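Aldehyde dehydrogenase 12 (Zea mays, PDB 6D97) catalyses the NAD-dependent oxidation of L-glutamate gamma-semialdehyde to glutamate, the last step of proline catabolism in plants. Local coordinates at residues Thr125-Phe130 and Glu148-Gln153; Ala115-Met120 and Lys154-Phe159. One frame throughout, in Å; residues are numbered along the deposited sequence.

Contact 1: residues Thr125-Phe130 and Glu148-Gln153; sequences TVLDFF and EVQVSQ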
loop_
_atom_site.group_PDB
_atom_site.type_symbol
_atom_site.label_atom_id
_atom_site.label_comp_id
_atom_site.label_asym_id
_atom_site.label_seq_id
_atom_site.Cartn_x
_atom_site.Cartn_y
_atom_site.Cartn_z
ATOM N N THR A 125 3.976 -15.928 -35.195
ATOM C CA THR A 125 5.225 -16.460 -35.729
ATOM C C THR A 125 6.381 -16.276 -34.754
ATOM O O THR A 125 7.322 -17.076 -34.760
ATOM C CB THR A 125 5.558 -15.805 -37.070
ATOM O OG1 THR A 125 5.633 -14.384 -36.908
ATOM C CG2 THR A 125 4.497 -16.149 -38.110
ATOM N N VAL A 126 6.332 -15.244 -33.911
ATOM C CA VAL A 126 7.402 -15.046 -32.938
ATOM C C VAL A 126 7.211 -15.965 -31.739
ATOM O O VAL A 126 8.181 -16.521 -31.209
ATOM C CB VAL A 126 7.479 -13.567 -32.520
ATOM C CG1 VAL A 126 8.619 -13.356 -31.535
ATOM C CG2 VAL A 126 7.645 -12.680 -33.746
ATOM N N LEU A 127 5.960 -16.131 -31.293
ATOM C CA LEU A 127 5.643 -17.139 -30.285
ATOM C C LEU A 127 6.161 -18.504 -30.711
ATOM O O LEU A 127 6.873 -19.180 -29.960
ATOM C CB LEU A 127 4.129 -17.204 -30.058
ATOM C CG LEU A 127 3.357 -16.171 -29.239
ATOM C CD1 LEU A 127 1.867 -16.326 -29.488
ATOM C CD2 LEU A 127 3.659 -16.322 -27.759
ATOM N N ASP A 128 5.811 -18.919 -31.928
ATOM C CA ASP A 128 6.220 -20.229 -32.414
ATOM C C ASP A 128 7.737 -20.330 -32.528
ATOM O O ASP A 128 8.323 -21.366 -32.193
ATOM C CB ASP A 128 5.549 -20.499 -33.759
ATOM C CG ASP A 128 5.891 -21.856 -34.314
ATOM O OD1 ASP A 128 5.448 -22.866 -33.731
ATOM O OD2 ASP A 128 6.606 -21.911 -35.333
ATOM N N PHE A 129 8.387 -19.260 -32.990
ATOM C CA PHE A 129 9.843 -19.243 -33.085
ATOM C C PHE A 129 10.486 -19.539 -31.737
ATOM O O PHE A 129 11.344 -20.421 -31.622
ATOM C CB PHE A 129 10.307 -17.887 -33.621
ATOM C CG PHE A 129 11.785 -17.658 -33.507
ATOM C CD1 PHE A 129 12.646 -18.095 -34.498
ATOM C CD2 PHE A 129 12.313 -16.986 -32.413
ATOM C CE1 PHE A 129 14.008 -17.882 -34.400
ATOM C CE2 PHE A 129 13.672 -16.770 -32.306
ATOM C CZ PHE A 129 14.524 -17.217 -33.303
ATOM N N PHE A 130 10.068 -18.816 -30.696
ATOM C CA PHE A 130 10.681 -18.996 -29.384
ATOM C C PHE A 130 10.298 -20.335 -28.766
ATOM O O PHE A 130 11.123 -20.976 -28.108
ATOM C CB PHE A 130 10.300 -17.838 -28.463
ATOM C CG PHE A 130 11.214 -16.653 -28.584
ATOM C CD1 PHE A 130 12.509 -16.711 -28.091
ATOM C CD2 PHE A 130 10.785 -15.488 -29.199
ATOM C CE1 PHE A 130 13.355 -15.628 -28.198
ATOM C CE2 PHE A 130 11.625 -14.398 -29.305
ATOM C CZ PHE A 130 12.913 -14.470 -28.808
ATOM N N GLU A 148 5.985 -20.913 -21.703
ATOM C CA GLU A 148 7.086 -20.048 -21.294
ATOM C C GLU A 148 7.036 -18.719 -22.034
ATOM O O GLU A 148 7.225 -17.655 -21.432
ATOM C CB GLU A 148 8.422 -20.749 -21.543
ATOM C CG GLU A 148 9.331 -20.806 -20.332
ATOM C CD GLU A 148 10.737 -21.252 -20.677
ATOM O OE1 GLU A 148 11.656 -20.401 -20.653
ATOM O OE2 GLU A 148 10.921 -22.455 -20.968
ATOM N N VAL A 149 6.764 -18.756 -23.338
ATOM C CA VAL A 149 6.689 -17.522 -24.107
ATOM C C VAL A 149 5.465 -16.712 -23.703
ATOM O O VAL A 149 5.513 -15.477 -23.643
ATOM C CB VAL A 149 6.689 -17.831 -25.613
ATOM C CG1 VAL A 149 6.976 -16.568 -26.396
ATOM C CG2 VAL A 149 7.712 -18.907 -25.927
ATOM N N GLN A 150 4.349 -17.388 -23.425
ATOM C CA GLN A 150 3.126 -16.688 -23.050
ATOM C C GLN A 150 3.297 -15.956 -21.724
ATOM O O GLN A 150 2.886 -14.797 -21.585
ATOM C CB GLN A 150 1.962 -17.676 -22.981
ATOM C CG GLN A 150 1.416 -18.073 -24.340
ATOM C CD GLN A 150 0.540 -19.309 -24.281
ATOM O OE1 GLN A 150 0.695 -20.152 -23.397
ATOM N NE2 GLN A 150 -0.390 -19.420 -25.225
ATOM N N VAL A 151 3.897 -16.622 -20.734
ATOM C CA VAL A 151 4.194 -15.963 -19.465
ATOM C C VAL A 151 5.083 -14.749 -19.698
ATOM O O VAL A 151 4.836 -13.661 -19.163
ATOM C CB VAL A 151 4.847 -16.950 -18.480
ATOM C CG1 VAL A 151 5.423 -16.201 -17.286
ATOM C CG2 VAL A 151 3.846 -18.000 -18.025
ATOM N N SER A 152 6.137 -14.925 -20.500
ATOM C CA SER A 152 7.027 -13.816 -20.823
ATOM C C SER A 152 6.265 -12.674 -21.482
ATOM O O SER A 152 6.461 -11.503 -21.139
ATOM C CB SER A 152 8.157 -14.302 -21.733
ATOM O OG SER A 152 8.779 -15.454 -21.194
ATOM N N GLN A 153 5.375 -13.001 -22.422
ATOM C CA GLN A 153 4.632 -11.972 -23.142
ATOM C C GLN A 153 3.711 -11.207 -22.200
ATOM O O GLN A 153 3.637 -9.973 -22.248
ATOM C CB GLN A 153 3.845 -12.613 -24.288
ATOM C CG GLN A 153 3.334 -11.645 -25.341
ATOM C CD GLN A 153 2.038 -10.978 -24.946
ATOM O OE1 GLN A 153 1.290 -11.488 -24.109
ATOM N NE2 GLN A 153 1.764 -9.825 -25.546
#

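Contact 2: residues Ala115-Met120 and Lys154-Phe159; sequences AKAAHM and KFLENF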
loop_
_atom_site.group_PDB
_atom_site.type_symbol
_atom_site.label_atom_id
_atom_site.label_comp_id
_atom_site.label_asym_id
_atom_site.label_seq_id
_atom_site.Cartn_x
_atom_site.Cartn_y
_atom_site.Cartn_z
ATOM N N ALA A 115 6.427 -2.432 -24.078
ATOM C CA ALA A 115 5.245 -2.466 -24.933
ATOM C C ALA A 115 5.590 -3.004 -26.315
ATOM O O ALA A 115 4.880 -3.861 -26.856
ATOM C CB ALA A 115 4.626 -1.071 -25.035
ATOM N N LYS A 116 6.683 -2.507 -26.901
ATOM C CA LYS A 116 7.120 -3.000 -28.202
ATOM C C LYS A 116 7.484 -4.477 -28.136
ATOM O O LYS A 116 7.138 -5.249 -29.037
ATOM C CB LYS A 116 8.306 -2.175 -28.705
ATOM C CG LYS A 116 7.936 -0.795 -29.233
ATOM C CD LYS A 116 9.176 -0.019 -29.628
ATOM C CE LYS A 116 9.258 1.283 -28.862
ATOM N NZ LYS A 116 10.578 1.463 -28.194
ATOM N N ALA A 117 8.173 -4.891 -27.069
ATOM C CA ALA A 117 8.568 -6.289 -26.935
ATOM C C ALA A 117 7.361 -7.193 -26.718
ATOM O O ALA A 117 7.282 -8.278 -27.306
ATOM C CB ALA A 117 9.570 -6.446 -25.792
ATOM N N ALA A 118 6.412 -6.767 -25.877
ATOM C CA ALA A 118 5.212 -7.566 -25.647
ATOM C C ALA A 118 4.424 -7.769 -26.935
ATOM O O ALA A 118 3.880 -8.854 -27.174
ATOM C CB ALA A 118 4.330 -6.910 -24.583
ATOM N N HIS A 119 4.348 -6.737 -27.779
ATOM C CA HIS A 119 3.630 -6.880 -29.040
ATOM C C HIS A 119 4.372 -7.809 -29.988
ATOM O O HIS A 119 3.748 -8.561 -30.749
ATOM C CB HIS A 119 3.417 -5.513 -29.690
ATOM C CG HIS A 119 2.634 -5.569 -30.965
ATOM N ND1 HIS A 119 3.199 -5.338 -32.201
ATOM C CD2 HIS A 119 1.327 -5.837 -31.195
ATOM C CE1 HIS A 119 2.275 -5.460 -33.137
ATOM N NE2 HIS A 119 1.129 -5.761 -32.552
ATOM N N MET A 120 5.704 -7.771 -29.959
ATOM C CA MET A 120 6.488 -8.668 -30.798
ATOM C C MET A 120 6.338 -10.112 -30.341
ATOM O O MET A 120 6.045 -11.001 -31.148
ATOM C CB MET A 120 7.954 -8.244 -30.790
ATOM C CG MET A 120 8.267 -7.145 -31.779
ATOM S SD MET A 120 8.051 -7.674 -33.489
ATOM C CE MET A 120 9.451 -8.775 -33.688
ATOM N N LYS A 154 3.009 -11.932 -21.321
ATOM C CA LYS A 154 2.102 -11.294 -20.371
ATOM C C LYS A 154 2.857 -10.418 -19.379
ATOM O O LYS A 154 2.398 -9.321 -19.041
ATOM C CB LYS A 154 1.284 -12.358 -19.635
ATOM C CG LYS A 154 0.016 -12.780 -20.366
ATOM C CD LYS A 154 -1.047 -11.693 -20.270
ATOM C CE LYS A 154 -2.238 -11.986 -21.164
ATOM N NZ LYS A 154 -1.903 -11.854 -22.607
ATOM N N PHE A 155 4.014 -10.889 -18.902
ATOM C CA PHE A 155 4.830 -10.100 -17.985
ATOM C C PHE A 155 5.190 -8.751 -18.596
ATOM O O PHE A 155 5.064 -7.707 -17.944
ATOM C CB PHE A 155 6.088 -10.892 -17.608
ATOM C CG PHE A 155 7.170 -10.067 -16.965
ATOM C CD1 PHE A 155 7.221 -9.915 -15.588
ATOM C CD2 PHE A 155 8.153 -9.468 -17.739
ATOM C CE1 PHE A 155 8.226 -9.167 -14.999
ATOM C CE2 PHE A 155 9.154 -8.716 -17.160
ATOM C CZ PHE A 155 9.195 -8.567 -15.788
ATOM N N LEU A 156 5.633 -8.754 -19.854
ATOM C CA LEU A 156 5.955 -7.503 -20.533
ATOM C C LEU A 156 4.726 -6.615 -20.669
ATOM O O LEU A 156 4.827 -5.385 -20.593
ATOM C CB LEU A 156 6.567 -7.796 -21.904
ATOM C CG LEU A 156 7.939 -8.474 -21.907
ATOM C CD1 LEU A 156 8.347 -8.870 -23.322
ATOM C CD2 LEU A 156 8.985 -7.571 -21.266
ATOM N N GLU A 157 3.550 -7.219 -20.867
ATOM C CA GLU A 157 2.327 -6.426 -20.937
ATOM C C GLU A 157 2.029 -5.736 -19.613
ATOM O O GLU A 157 1.395 -4.678 -19.602
ATOM C CB GLU A 157 1.143 -7.296 -21.362
ATOM C CG GLU A 157 0.997 -7.449 -22.865
ATOM C CD GLU A 157 -0.379 -7.947 -23.271
ATOM O OE1 GLU A 157 -0.606 -8.153 -24.483
ATOM O OE2 GLU A 157 -1.234 -8.126 -22.377
ATOM N N ASN A 158 2.493 -6.300 -18.495
ATOM C CA ASN A 158 2.241 -5.689 -17.195
ATOM C C ASN A 158 3.080 -4.444 -16.950
ATOM O O ASN A 158 2.801 -3.708 -15.997
ATOM C CB ASN A 158 2.497 -6.697 -16.072
ATOM C CG ASN A 158 1.462 -7.801 -16.035
ATOM O OD1 ASN A 158 0.383 -7.678 -16.614
ATOM N ND2 ASN A 158 1.783 -8.884 -15.341
ATOM N N PHE A 159 4.082 -4.178 -17.779
ATOM C CA PHE A 159 4.989 -3.069 -17.525
ATOM C C PHE A 159 5.107 -2.181 -18.749
ATOM O O PHE A 159 6.191 -1.717 -19.112
ATOM C CB PHE A 159 6.338 -3.592 -17.044
ATOM C CG PHE A 159 6.232 -4.349 -15.757
ATOM C CD1 PHE A 159 6.072 -3.671 -14.562
ATOM C CD2 PHE A 159 6.230 -5.733 -15.744
ATOM C CE1 PHE A 159 5.938 -4.350 -13.374
ATOM C CE2 PHE A 159 6.103 -6.422 -14.553
ATOM C CZ PHE A 159 5.954 -5.727 -13.367
#

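Contact 1: residues Thr125-Phe130 and Glu148-Gln153
Leu127 and Val149 meet methyl to methyl where helix 124-137 passes helix 142-157. Their side chains cross obliquely, with Leu127 CD2 3.6 Å from Val149 CG1. The local axes are 9.8 Å apart at closest approach and make an angle of 127°. Leu127 has CG anti to its carbonyl carbon (chi1 -77°). CD1 continues the chain anti to CA (chi2 166°), and CD2, the other branch, is the one that meets the valine. The same CD2 passes more loosely by the aliphatic CG of Gln150.

The side chain of Val149 sets out toward the other helix and uses both branches. CG1 takes Leu127, while CG2 lies 3.8 Å from Phe130 CB. Phe130 therefore touches with the root of its side chain. Its ring leads away, and CD2 of Phe129 sits over one ring face, offset toward the rim. With an alanine here in place of Val149 both methyl branches go, which is likely to open a gap between the helices and leave Leu127 CD2 and Phe130 CB without their mates.

Behind Val149, the carbonyl oxygen of Glu148 accepts two bonds from one residue. Ser152 OG reaches Glu148 O at 2.7 Å, and the backbone N of Ser152 approaches it from the opposite face of the carbonyl plane. This turns the serine hydroxyl back onto its own helix.

Leu121 of helix 105-121 packs on both Phe130 and Val149. Phe130 also rests on Met234 and Leu237 of helix 229-240, and Ser152 rests on Leu206 of helix 203-214. These last two helices link neighbouring strands of the parallel Rossmann-type sheet, so the contact belongs to the helical layer packed against the nucleotide-binding fold.

Contact 2: residues Ala115-Met120 and Lys154-Phe159
Ala118 and Glu157, which touch across this contact, also share a polar partner: Ala118 O and Glu157 OE1 both accept from NE2 of Gln153. Gln153 lies one turn before Glu157 on the same helix. One bond therefore stays within helix 142-157, and the other, 2.8 Å from Gln153 NE2 to Ala118 O, crosses to helix 105-121. The two bonds hold the glutamine amide and fix one carboxylate oxygen of Glu157. The other oxygen, OE2, makes a long ion pair with Lys154 NZ at 3.8 Å.

The rest of the contact is apolar and close. The CA atoms of Ala118 and Leu156 are 5.2 Å apart, a distance allowed by the small side chain of Ala118. Its methyl points at the other segment and lies 3.6 Å from Leu156 CB. The same methyl also meets the aliphatic part of Glu157, with Ala118 CB 3.8 Å from Glu157 CG. Leu156 has CG anti to its carbonyl carbon (chi1 -67°). Its CD1 reaches alongside the alanine helix, 3.7 Å from Ala117 CB.

A second subunit lies next to the contact. His119 stacks on His119 of that subunit, and Asn158 OD1 accepts a hydrogen bond from Asp162 N of the same neighbour. Within the chain, Tyr214 of helix 203-214 packs on Leu156 and Phe155, and Ile520 of helix 517-524 touches Phe155. Helix 105-121 and the end of helix 142-157 thus pack together beside the crossover helix 203-214, at a subunit interface of the tetramer.

The centres of contacts 1 and 2 are 11 Å apart, on the same side of the chain's centre. Both use helix 142-157: its middle serves contact 1 and its C-terminal part contact 2. Their other partners, helices 124-137 and 105-121, are consecutive in the chain. Contact 1 is nested inside the chain loop closed by contact 2. Gln153, at the end of the 148-153 segment, carries the link between the contacts. Together the contacts tie three successive helices into one unit. Contact 2 lies beside another subunit, whereas contact 1 is touched by none. Both lie away from the residues that bind NAD.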